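Local coordinates for protein uronate dehydrogenase (Agrobacterium tumefaciens, PDB 3RFX) that catalyses the NAD-dependent oxidation of uronic acids and, with its Rossmann fold, belongs to the NAD-dependent epimerase/dehydratase family, at residues L160-P168 against T178-L188; E169-W179 against D228-I237. The protein carries 1 engineered substitution. All blocks are in the same frame, centred on the assembly; numbering follows the deposited sequence.

Interaction 1: L160-P168 against T178-L188; sequences LVRIGSCTP and TWFSHDDFVSL. With PO4 (phosphate ion), chain F.
A single beta bridge between S165 and W179 joins the loop that follows strand 158-163 of the Rossmann sheet to the connection between helix 175-178 and helix 182-194, while V161, I163, F185 and L188 pack strand against helix. Strand 160-163 and helix 182-188 run antiparallel, at 173°, with axes 12.0 Å apart at closest approach, and side chains fill the interval. The bridge rests on two backbone hydrogen bonds, S165 N to T178 O and F180 N to S165 O, each 2.8 Å. Beside it the hydroxyls of S165 and T178 pair, OG to OG1 2.7 Å. Along the strand, V161 and L188 meet tip to tip, CG1 to CD2 3.7 Å, while the end of I163 crosses F185 at about a right angle, CD1 to CE2 3.9 Å. With CG anti to its backbone N (chi1 -164°), F185 is directed at the strand, and one face of its ring takes CE2 of F180 near the rim. SG of C166 lies at the ring edges of both F185 and H182, 3.8 Å from F185 CD2. W179 NE1 donates to T167 O at 2.9 Å, the oxygen lying near the indole plane while the donor stands above the carbonyl plane; water 2 links this oxygen to H182 N. S181 OG caps the helix by accepting from D184 N, and it also bonds D228. The partly exposed H182 meets a phosphate, probably from the crystallisation liquor and also held by R22: ND1 donates to O1 at 2.6 Å, with an N-H...O angle of 171°.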
loop_
_atom_site.group_PDB
_atom_site.type_symbol
_atom_site.label_atom_id
_atom_site.label_comp_id
_atom_site.label_asym_id
_atom_site.label_seq_id
_atom_site.Cartn_x
_atom_site.Cartn_y
_atom_site.Cartn_z
ATOM N N LEU A 160 -0.747 -24.071 -1.325
ATOM C CA LEU A 160 -1.687 -23.845 -2.427
ATOM C C LEU A 160 -0.909 -23.450 -3.680
ATOM O O LEU A 160 -0.619 -22.271 -3.904
ATOM C CB LEU A 160 -2.684 -22.747 -2.059
ATOM C CG LEU A 160 -3.457 -22.977 -0.757
ATOM C CD1 LEU A 160 -4.265 -21.739 -0.402
ATOM C CD2 LEU A 160 -4.351 -24.213 -0.877
ATOM N N VAL A 161 -0.557 -24.439 -4.489
ATOM C CA VAL A 161 0.349 -24.190 -5.601
ATOM C C VAL A 161 -0.438 -23.866 -6.867
ATOM O O VAL A 161 -1.073 -24.738 -7.456
ATOM C CB VAL A 161 1.291 -25.380 -5.843
ATOM C CG1 VAL A 161 2.370 -25.004 -6.857
ATOM C CG2 VAL A 161 1.930 -25.816 -4.529
ATOM N N ARG A 162 -0.406 -22.599 -7.258
ATOM C CA ARG A 162 -1.075 -22.146 -8.474
ATOM C C ARG A 162 -0.191 -22.468 -9.665
ATOM O O ARG A 162 0.639 -21.661 -10.085
ATOM C CB ARG A 162 -1.385 -20.655 -8.384
ATOM C CG ARG A 162 -2.438 -20.363 -7.325
ATOM C CD ARG A 162 -2.755 -18.874 -7.212
ATOM N NE ARG A 162 -3.832 -18.640 -6.250
ATOM C CZ ARG A 162 -4.193 -17.439 -5.813
ATOM N NH1 ARG A 162 -3.557 -16.350 -6.243
ATOM N NH2 ARG A 162 -5.186 -17.325 -4.947
ATOM N N ILE A 163 -0.348 -23.677 -10.183
ATOM C CA ILE A 163 0.510 -24.152 -11.274
ATOM C C ILE A 163 0.344 -23.298 -12.546
ATOM O O ILE A 163 -0.775 -22.995 -12.952
ATOM C CB ILE A 163 0.215 -25.630 -11.587
ATOM C CG1 ILE A 163 0.521 -26.488 -10.352
ATOM C CG2 ILE A 163 1.054 -26.121 -12.769
ATOM C CD1 ILE A 163 0.050 -27.927 -10.473
ATOM N N GLY A 164 1.465 -22.900 -13.138
ATOM C CA GLY A 164 1.460 -22.217 -14.424
ATOM C C GLY A 164 1.307 -23.260 -15.521
ATOM O O GLY A 164 0.213 -23.781 -15.744
ATOM N N SER A 165 2.416 -23.596 -16.172
ATOM C CA SER A 165 2.428 -24.609 -17.221
ATOM C C SER A 165 3.562 -25.574 -16.916
ATOM O O SER A 165 4.719 -25.275 -17.169
ATOM C CB SER A 165 2.658 -23.951 -18.590
ATOM O OG SER A 165 1.662 -22.974 -18.847
ATOM N N CYS A 166 3.234 -26.723 -16.337
ATOM C CA CYS A 166 4.271 -27.663 -15.925
ATOM C C CYS A 166 4.479 -28.674 -17.041
ATOM O O CYS A 166 3.746 -29.657 -17.147
ATOM C CB CYS A 166 3.887 -28.358 -14.605
ATOM S SG CYS A 166 5.264 -29.242 -13.823
ATOM N N THR A 167 5.474 -28.408 -17.882
ATOM C CA THR A 167 5.713 -29.190 -19.091
ATOM C C THR A 167 7.197 -29.476 -19.219
ATOM O O THR A 167 8.009 -28.870 -18.528
ATOM C CB THR A 167 5.275 -28.404 -20.344
ATOM O OG1 THR A 167 6.016 -27.179 -20.412
ATOM C CG2 THR A 167 3.795 -28.083 -20.289
ATOM N N PRO A 168 7.570 -30.403 -20.114
ATOM C CA PRO A 168 8.998 -30.667 -20.302
ATOM C C PRO A 168 9.758 -29.428 -20.763
ATOM O O PRO A 168 10.914 -29.245 -20.385
ATOM C CB PRO A 168 9.014 -31.744 -21.393
ATOM C CG PRO A 168 7.697 -32.434 -21.235
ATOM C CD PRO A 168 6.726 -31.356 -20.855
ATOM N N THR A 178 4.806 -18.574 -17.954
ATOM C CA THR A 178 4.115 -19.507 -17.056
ATOM C C THR A 178 4.820 -20.841 -16.802
ATOM O O THR A 178 4.386 -21.612 -15.940
ATOM C CB THR A 178 2.688 -19.837 -17.551
ATOM O OG1 THR A 178 2.769 -20.492 -18.820
ATOM C CG2 THR A 178 1.834 -18.573 -17.685
ATOM N N TRP A 179 5.888 -21.119 -17.543
ATOM C CA TRP A 179 6.561 -22.414 -17.445
ATOM C C TRP A 179 6.973 -22.724 -16.018
ATOM O O TRP A 179 7.548 -21.883 -15.330
ATOM C CB TRP A 179 7.806 -22.453 -18.329
ATOM C CG TRP A 179 8.449 -23.820 -18.429
ATOM C CD1 TRP A 179 7.819 -25.008 -18.672
ATOM C CD2 TRP A 179 9.843 -24.121 -18.315
ATOM N NE1 TRP A 179 8.738 -26.034 -18.708
ATOM C CE2 TRP A 179 9.988 -25.513 -18.490
ATOM C CE3 TRP A 179 10.989 -23.347 -18.078
ATOM C CZ2 TRP A 179 11.229 -26.146 -18.444
ATOM C CZ3 TRP A 179 12.217 -23.974 -18.028
ATOM C CH2 TRP A 179 12.329 -25.364 -18.211
ATOM N N PHE A 180 6.674 -23.949 -15.599
ATOM C CA PHE A 180 7.076 -24.472 -14.291
ATOM C C PHE A 180 7.769 -25.794 -14.589
ATOM O O PHE A 180 7.104 -26.774 -14.920
ATOM C CB PHE A 180 5.828 -24.728 -13.455
ATOM C CG PHE A 180 6.094 -24.939 -11.973
ATOM C CD1 PHE A 180 7.301 -24.554 -11.395
ATOM C CD2 PHE A 180 5.110 -25.484 -11.165
ATOM C CE1 PHE A 180 7.522 -24.736 -10.022
ATOM C CE2 PHE A 180 5.317 -25.660 -9.797
ATOM C CZ PHE A 180 6.517 -25.285 -9.231
ATOM N N SER A 181 9.093 -25.825 -14.504
ATOM C CA SER A 181 9.832 -27.030 -14.895
ATOM C C SER A 181 9.568 -28.189 -13.930
ATOM O O SER A 181 9.197 -27.976 -12.776
ATOM C CB SER A 181 11.331 -26.759 -14.958
ATOM O OG SER A 181 11.865 -26.587 -13.646
ATOM N N HIS A 182 9.761 -29.416 -14.405
ATOM C CA HIS A 182 9.653 -30.572 -13.522
ATOM C C HIS A 182 10.606 -30.443 -12.339
ATOM O O HIS A 182 10.202 -30.649 -11.189
ATOM C CB HIS A 182 9.925 -31.871 -14.286
ATOM C CG HIS A 182 8.882 -32.193 -15.305
ATOM N ND1 HIS A 182 9.099 -33.078 -16.339
ATOM C CD2 HIS A 182 7.615 -31.740 -15.457
ATOM C CE1 HIS A 182 8.008 -33.165 -17.076
ATOM N NE2 HIS A 182 7.093 -32.364 -16.563
ATOM N N ASP A 183 11.857 -30.087 -12.616
ATOM C CA ASP A 183 12.851 -29.915 -11.556
ATOM C C ASP A 183 12.398 -28.921 -10.488
ATOM O O ASP A 183 12.596 -29.154 -9.292
ATOM C CB ASP A 183 14.191 -29.444 -12.118
ATOM C CG ASP A 183 15.011 -30.572 -12.725
ATOM O OD1 ASP A 183 14.608 -31.750 -12.620
ATOM O OD2 ASP A 183 16.070 -30.266 -13.305
ATOM N N ASP A 184 11.827 -27.797 -10.914
ATOM C CA ASP A 184 11.422 -26.762 -9.954
ATOM C C ASP A 184 10.180 -27.149 -9.156
ATOM O O ASP A 184 10.045 -26.772 -7.993
ATOM C CB ASP A 184 11.243 -25.396 -10.642
ATOM C CG ASP A 184 12.572 -24.750 -11.009
ATOM O OD1 ASP A 184 13.589 -25.046 -10.353
ATOM O OD2 ASP A 184 12.610 -23.930 -11.951
ATOM N N PHE A 185 9.273 -27.916 -9.758
ATOM C CA PHE A 185 8.104 -28.375 -9.018
ATOM C C PHE A 185 8.554 -29.427 -7.996
ATOM O O PHE A 185 8.113 -29.424 -6.848
ATOM C CB PHE A 185 7.029 -28.925 -9.963
ATOM C CG PHE A 185 5.672 -29.072 -9.330
ATOM C CD1 PHE A 185 5.455 -28.714 -8.002
ATOM C CD2 PHE A 185 4.609 -29.569 -10.061
ATOM C CE1 PHE A 185 4.212 -28.856 -7.425
ATOM C CE2 PHE A 185 3.355 -29.715 -9.485
ATOM C CZ PHE A 185 3.157 -29.357 -8.162
ATOM N N VAL A 186 9.463 -30.303 -8.408
ATOM C CA VAL A 186 10.007 -31.294 -7.486
ATOM C C VAL A 186 10.700 -30.625 -6.295
ATOM O O VAL A 186 10.461 -30.994 -5.146
ATOM C CB VAL A 186 10.959 -32.269 -8.191
ATOM C CG1 VAL A 186 11.677 -33.156 -7.163
ATOM C CG2 VAL A 186 10.165 -33.123 -9.183
ATOM N N SER A 187 11.547 -29.637 -6.562
ATOM C CA SER A 187 12.240 -28.960 -5.471
ATOM C C SER A 187 11.264 -28.197 -4.574
ATOM O O SER A 187 11.480 -28.095 -3.364
ATOM C CB SER A 187 13.348 -28.041 -5.992
ATOM O OG SER A 187 12.795 -26.966 -6.726
ATOM N N LEU A 188 10.182 -27.674 -5.147
ATOM C CA LEU A 188 9.176 -26.996 -4.324
ATOM C C LEU A 188 8.526 -27.993 -3.368
ATOM O O LEU A 188 8.343 -27.716 -2.176
ATOM C CB LEU A 188 8.100 -26.329 -5.197
ATOM C CG LEU A 188 6.896 -25.795 -4.411
ATOM C CD1 LEU A 188 7.328 -24.690 -3.440
ATOM C CD2 LEU A 188 5.784 -25.311 -5.341
HETATM P P PO4 F . 11.639 -35.592 -16.274
HETATM O O1 PO4 F . 11.470 -34.163 -16.736
HETATM O O2 PO4 F . 13.099 -35.967 -16.336
HETATM O O3 PO4 F . 11.155 -35.728 -14.851
HETATM O O4 PO4 F . 10.833 -36.508 -17.164
HETATM O O HOH W 1 4.473 -32.528 -17.844
HETATM O O HOH W 2 10.392 -29.709 -17.123
#

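Interaction 2: E169-W179 against D228-I237; sequences EPNNYRMLSTW and DNAEAFRRHI
CA atoms come closest at L176 and A230, 5.0 Å apart, and again at N172 and I237, 5.9 Å, so the loop and short helix of 169-179 lie against 228-237 without any backbone bridge. P170 sits in the angle between two touching rings: its CD is 3.6 Å from the centroid of the F233 ring, over the face in a CH-pi contact, and over the centre of one face of the W179 ring. F233 directs its edge at the W179 face, centroids 5.4 Å apart and planes at 68°, an edge-to-face pair. The methyl of A230 packs beside CE3 of W179. L176 and I237 meet tip to tip and tightly, CD2 to CD1 3.2 Å. L176 CD1 lies over the centre of the R234 guanidinium face. Bent at chi3 (-63°), R234 turns NE and NH2 side-on to the E231 carboxylate in a salt bridge, NE to OE2 2.7 Å, and its NH1 donates a hydrogen bond to Y173 OH (3.1 Å), the oxygen lying near the guanidinium plane. Water 3 joins E169 OE2 to H236 NE2. The contact sets the loop at P170 and helix 175-178 against the 3-10 segment 230-233 and the start of helix 234-238, beyond the end of strand 158-163; Y173, E231 and R234 also pack on P196, G223 and L222 of the second subunit, respectively.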
loop_
_atom_site.group_PDB
_atom_site.type_symbol
_atom_site.label_atom_id
_atom_site.label_comp_id
_atom_site.label_asym_id
_atom_site.label_seq_id
_atom_site.Cartn_x
_atom_site.Cartn_y
_atom_site.Cartn_z
ATOM N N GLU A 169 9.114 -28.591 -21.570
ATOM C CA GLU A 169 9.716 -27.335 -22.005
ATOM C C GLU A 169 8.625 -26.343 -22.427
ATOM O O GLU A 169 7.504 -26.740 -22.749
ATOM C CB GLU A 169 10.695 -27.578 -23.163
ATOM C CG GLU A 169 10.017 -28.060 -24.425
ATOM C CD GLU A 169 10.994 -28.347 -25.569
ATOM O OE1 GLU A 169 12.200 -28.046 -25.437
ATOM O OE2 GLU A 169 10.545 -28.873 -26.607
ATOM N N PRO A 170 8.947 -25.044 -22.420
ATOM C CA PRO A 170 7.965 -24.057 -22.896
ATOM C C PRO A 170 7.685 -24.319 -24.374
ATOM O O PRO A 170 8.634 -24.596 -25.112
ATOM C CB PRO A 170 8.709 -22.718 -22.755
ATOM C CG PRO A 170 9.860 -22.992 -21.828
ATOM C CD PRO A 170 10.226 -24.431 -22.027
ATOM N N ASN A 171 6.435 -24.239 -24.810
ATOM C CA ASN A 171 6.163 -24.439 -26.240
ATOM C C ASN A 171 5.280 -23.395 -26.906
ATOM O O ASN A 171 4.838 -23.582 -28.035
ATOM C CB ASN A 171 5.601 -25.829 -26.515
ATOM C CG ASN A 171 4.378 -26.124 -25.703
ATOM O OD1 ASN A 171 3.384 -25.403 -25.779
ATOM N ND2 ASN A 171 4.434 -27.195 -24.908
ATOM N N ASN A 172 5.017 -22.301 -26.207
ATOM C CA ASN A 172 4.376 -21.158 -26.832
ATOM C C ASN A 172 4.740 -19.886 -26.074
ATOM O O ASN A 172 5.408 -19.947 -25.032
ATOM C CB ASN A 172 2.856 -21.357 -26.953
ATOM C CG ASN A 172 2.149 -21.402 -25.608
ATOM O OD1 ASN A 172 2.454 -20.630 -24.701
ATOM N ND2 ASN A 172 1.173 -22.294 -25.487
ATOM N N TYR A 173 4.310 -18.742 -26.591
ATOM C CA TYR A 173 4.746 -17.455 -26.044
ATOM C C TYR A 173 4.358 -17.283 -24.574
ATOM O O TYR A 173 5.133 -16.755 -23.772
ATOM C CB TYR A 173 4.200 -16.281 -26.866
ATOM C CG TYR A 173 4.966 -14.998 -26.603
ATOM C CD1 TYR A 173 6.063 -14.651 -27.383
ATOM C CD2 TYR A 173 4.612 -14.158 -25.551
ATOM C CE1 TYR A 173 6.784 -13.489 -27.129
ATOM C CE2 TYR A 173 5.330 -12.997 -25.286
ATOM C CZ TYR A 173 6.417 -12.672 -26.079
ATOM O OH TYR A 173 7.134 -11.519 -25.817
ATOM N N ARG A 174 3.147 -17.709 -24.238
ATOM C CA ARG A 174 2.651 -17.606 -22.862
ATOM C C ARG A 174 3.561 -18.349 -21.884
ATOM O O ARG A 174 3.806 -17.877 -20.769
ATOM C CB ARG A 174 1.213 -18.129 -22.775
ATOM C CG ARG A 174 0.619 -18.163 -21.360
ATOM C CD ARG A 174 -0.897 -18.372 -21.421
ATOM N NE ARG A 174 -1.494 -18.643 -20.108
ATOM C CZ ARG A 174 -1.543 -19.843 -19.534
ATOM N NH1 ARG A 174 -1.027 -20.901 -20.145
ATOM N NH2 ARG A 174 -2.107 -19.984 -18.335
ATOM N N MET A 175 4.064 -19.509 -22.293
ATOM C CA MET A 175 4.904 -20.309 -21.399
ATOM C C MET A 175 6.257 -19.686 -21.109
ATOM O O MET A 175 6.964 -20.116 -20.196
ATOM C CB MET A 175 5.073 -21.737 -21.924
ATOM C CG MET A 175 3.764 -22.496 -21.958
ATOM S SD MET A 175 4.052 -24.256 -22.203
ATOM C CE MET A 175 2.405 -24.782 -22.671
ATOM N N LEU A 176 6.636 -18.669 -21.873
ATOM C CA LEU A 176 7.843 -17.925 -21.514
ATOM C C LEU A 176 7.638 -17.253 -20.155
ATOM O O LEU A 176 8.604 -16.871 -19.497
ATOM C CB LEU A 176 8.174 -16.865 -22.566
ATOM C CG LEU A 176 8.558 -17.460 -23.919
ATOM C CD1 LEU A 176 8.772 -16.351 -24.958
ATOM C CD2 LEU A 176 9.825 -18.317 -23.772
ATOM N N SER A 177 6.377 -17.098 -19.760
ATOM C CA SER A 177 6.051 -16.530 -18.454
ATOM C C SER A 177 5.578 -17.595 -17.473
ATOM O O SER A 177 5.904 -17.518 -16.290
ATOM C CB SER A 177 4.980 -15.431 -18.574
ATOM O OG SER A 177 5.410 -14.391 -19.450
ATOM N N THR A 178 4.806 -18.574 -17.954
ATOM C CA THR A 178 4.115 -19.507 -17.056
ATOM C C THR A 178 4.820 -20.841 -16.802
ATOM O O THR A 178 4.386 -21.612 -15.940
ATOM C CB THR A 178 2.688 -19.837 -17.551
ATOM O OG1 THR A 178 2.769 -20.492 -18.820
ATOM C CG2 THR A 178 1.834 -18.573 -17.685
ATOM N N TRP A 179 5.888 -21.119 -17.543
ATOM C CA TRP A 179 6.561 -22.414 -17.445
ATOM C C TRP A 179 6.973 -22.724 -16.018
ATOM O O TRP A 179 7.548 -21.883 -15.330
ATOM C CB TRP A 179 7.806 -22.453 -18.329
ATOM C CG TRP A 179 8.449 -23.820 -18.429
ATOM C CD1 TRP A 179 7.819 -25.008 -18.672
ATOM C CD2 TRP A 179 9.843 -24.121 -18.315
ATOM N NE1 TRP A 179 8.738 -26.034 -18.708
ATOM C CE2 TRP A 179 9.988 -25.513 -18.490
ATOM C CE3 TRP A 179 10.989 -23.347 -18.078
ATOM C CZ2 TRP A 179 11.229 -26.146 -18.444
ATOM C CZ3 TRP A 179 12.217 -23.974 -18.028
ATOM C CH2 TRP A 179 12.329 -25.364 -18.211
ATOM N N ASP A 228 15.273 -23.003 -12.924
ATOM C CA ASP A 228 15.144 -23.005 -14.384
ATOM C C ASP A 228 14.564 -21.680 -14.874
ATOM O O ASP A 228 13.995 -20.929 -14.089
ATOM C CB ASP A 228 14.310 -24.193 -14.841
ATOM C CG ASP A 228 15.033 -25.521 -14.619
ATOM O OD1 ASP A 228 16.234 -25.605 -14.956
ATOM O OD2 ASP A 228 14.410 -26.472 -14.110
ATOM N N ASN A 229 14.722 -21.389 -16.164
ATOM C CA ASN A 229 14.334 -20.082 -16.696
ATOM C C ASN A 229 13.838 -20.265 -18.127
ATOM O O ASN A 229 14.612 -20.642 -19.017
ATOM C CB ASN A 229 15.547 -19.154 -16.672
ATOM C CG ASN A 229 15.209 -17.714 -17.040
ATOM O OD1 ASN A 229 14.134 -17.415 -17.566
ATOM N ND2 ASN A 229 16.138 -16.811 -16.752
ATOM N N ALA A 230 12.555 -19.998 -18.341
ATOM C CA ALA A 230 11.939 -20.201 -19.648
ATOM C C ALA A 230 12.555 -19.307 -20.726
ATOM O O ALA A 230 12.465 -19.605 -21.922
ATOM C CB ALA A 230 10.437 -19.963 -19.557
ATOM N N GLU A 231 13.186 -18.215 -20.308
ATOM C CA GLU A 231 13.739 -17.257 -21.263
ATOM C C GLU A 231 14.746 -17.924 -22.206
ATOM O O GLU A 231 14.921 -17.497 -23.355
ATOM C CB GLU A 231 14.383 -16.079 -20.524
ATOM C CG GLU A 231 14.802 -14.922 -21.419
ATOM C CD GLU A 231 13.637 -14.226 -22.116
ATOM O OE1 GLU A 231 12.470 -14.320 -21.650
ATOM O OE2 GLU A 231 13.905 -13.557 -23.142
ATOM N N ALA A 232 15.392 -18.983 -21.726
ATOM C CA ALA A 232 16.352 -19.722 -22.543
ATOM C C ALA A 232 15.707 -20.306 -23.807
ATOM O O ALA A 232 16.407 -20.666 -24.754
ATOM C CB ALA A 232 17.003 -20.828 -21.729
ATOM N N PHE A 233 14.381 -20.396 -23.812
ATOM C CA PHE A 233 13.654 -21.022 -24.911
ATOM C C PHE A 233 13.001 -20.026 -25.868
ATOM O O PHE A 233 12.276 -20.429 -26.776
ATOM C CB PHE A 233 12.580 -21.974 -24.372
ATOM C CG PHE A 233 13.137 -23.172 -23.645
ATOM C CD1 PHE A 233 13.337 -24.374 -24.311
ATOM C CD2 PHE A 233 13.464 -23.089 -22.297
ATOM C CE1 PHE A 233 13.848 -25.479 -23.645
ATOM C CE2 PHE A 233 13.972 -24.196 -21.620
ATOM C CZ PHE A 233 14.166 -25.389 -22.297
ATOM N N ARG A 234 13.245 -18.737 -25.673
ATOM C CA ARG A 234 12.574 -17.733 -26.504
ATOM C C ARG A 234 12.831 -17.940 -28.004
ATOM O O ARG A 234 11.901 -17.892 -28.813
ATOM C CB ARG A 234 12.963 -16.308 -26.099
ATOM C CG ARG A 234 12.235 -15.237 -26.926
ATOM C CD ARG A 234 12.481 -13.826 -26.404
ATOM N NE ARG A 234 11.967 -13.626 -25.044
ATOM C CZ ARG A 234 10.740 -13.201 -24.758
ATOM N NH1 ARG A 234 9.877 -12.928 -25.739
ATOM N NH2 ARG A 234 10.372 -13.049 -23.489
ATOM N N ARG A 235 14.084 -18.157 -28.381
ATOM C CA ARG A 235 14.372 -18.393 -29.798
ATOM C C ARG A 235 13.710 -19.679 -30.293
ATOM O O ARG A 235 13.142 -19.720 -31.393
ATOM C CB ARG A 235 15.873 -18.417 -30.091
ATOM C CG ARG A 235 16.172 -17.855 -31.480
ATOM C CD ARG A 235 17.198 -18.658 -32.244
ATOM N NE ARG A 235 17.095 -18.398 -33.680
ATOM C CZ ARG A 235 17.889 -18.942 -34.597
ATOM N NH1 ARG A 235 18.856 -19.773 -34.224
ATOM N NH2 ARG A 235 17.718 -18.655 -35.884
ATOM N N HIS A 236 13.777 -20.722 -29.474
ATOM C CA HIS A 236 13.124 -21.995 -29.777
ATOM C C HIS A 236 11.651 -21.779 -30.105
ATOM O O HIS A 236 11.125 -22.344 -31.070
ATOM C CB HIS A 236 13.298 -22.966 -28.596
ATOM C CG HIS A 236 12.293 -24.084 -28.555
ATOM N ND1 HIS A 236 12.357 -25.179 -29.389
ATOM C CD2 HIS A 236 11.221 -24.287 -27.749
ATOM C CE1 HIS A 236 11.357 -25.999 -29.116
ATOM N NE2 HIS A 236 10.652 -25.483 -28.123
ATOM N N ILE A 237 10.987 -20.940 -29.322
ATOM C CA ILE A 237 9.578 -20.663 -29.564
ATOM C C ILE A 237 9.354 -19.888 -30.873
ATOM O O ILE A 237 8.455 -20.222 -31.648
ATOM C CB ILE A 237 8.922 -19.959 -28.350
ATOM C CG1 ILE A 237 8.715 -20.986 -27.227
ATOM C CG2 ILE A 237 7.580 -19.358 -28.736
ATOM C CD1 ILE A 237 8.538 -20.381 -25.886
HETATM O O HOH W 3 8.090 -27.230 -27.530
HETATM O O HOH W 4 11.125 -15.690 -19.602
#

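How the interactions relate
Interaction 1 lies about 8 Å from the chain centre and interaction 2 about 19 Å, measured between centres, and the difference shows in their chemistry. The inner contact joins the loop after strand 158-163 to 178-180 by backbone bonds, and the strand to helix 182-194 by aliphatic-aromatic packing, with the side chain of I163 about 6 Å from NAD. The outer one has no backbone bond between its segments and relies on proline-aromatic packing and the R234 bonds to E231 and Y173 at a subunit boundary. Both are only partly buried. They share T178 and W179, the end of helix 175-178 and the residue after it, and D228 connects them through S181 OG and D184 OD2. Their segments alternate along the chain.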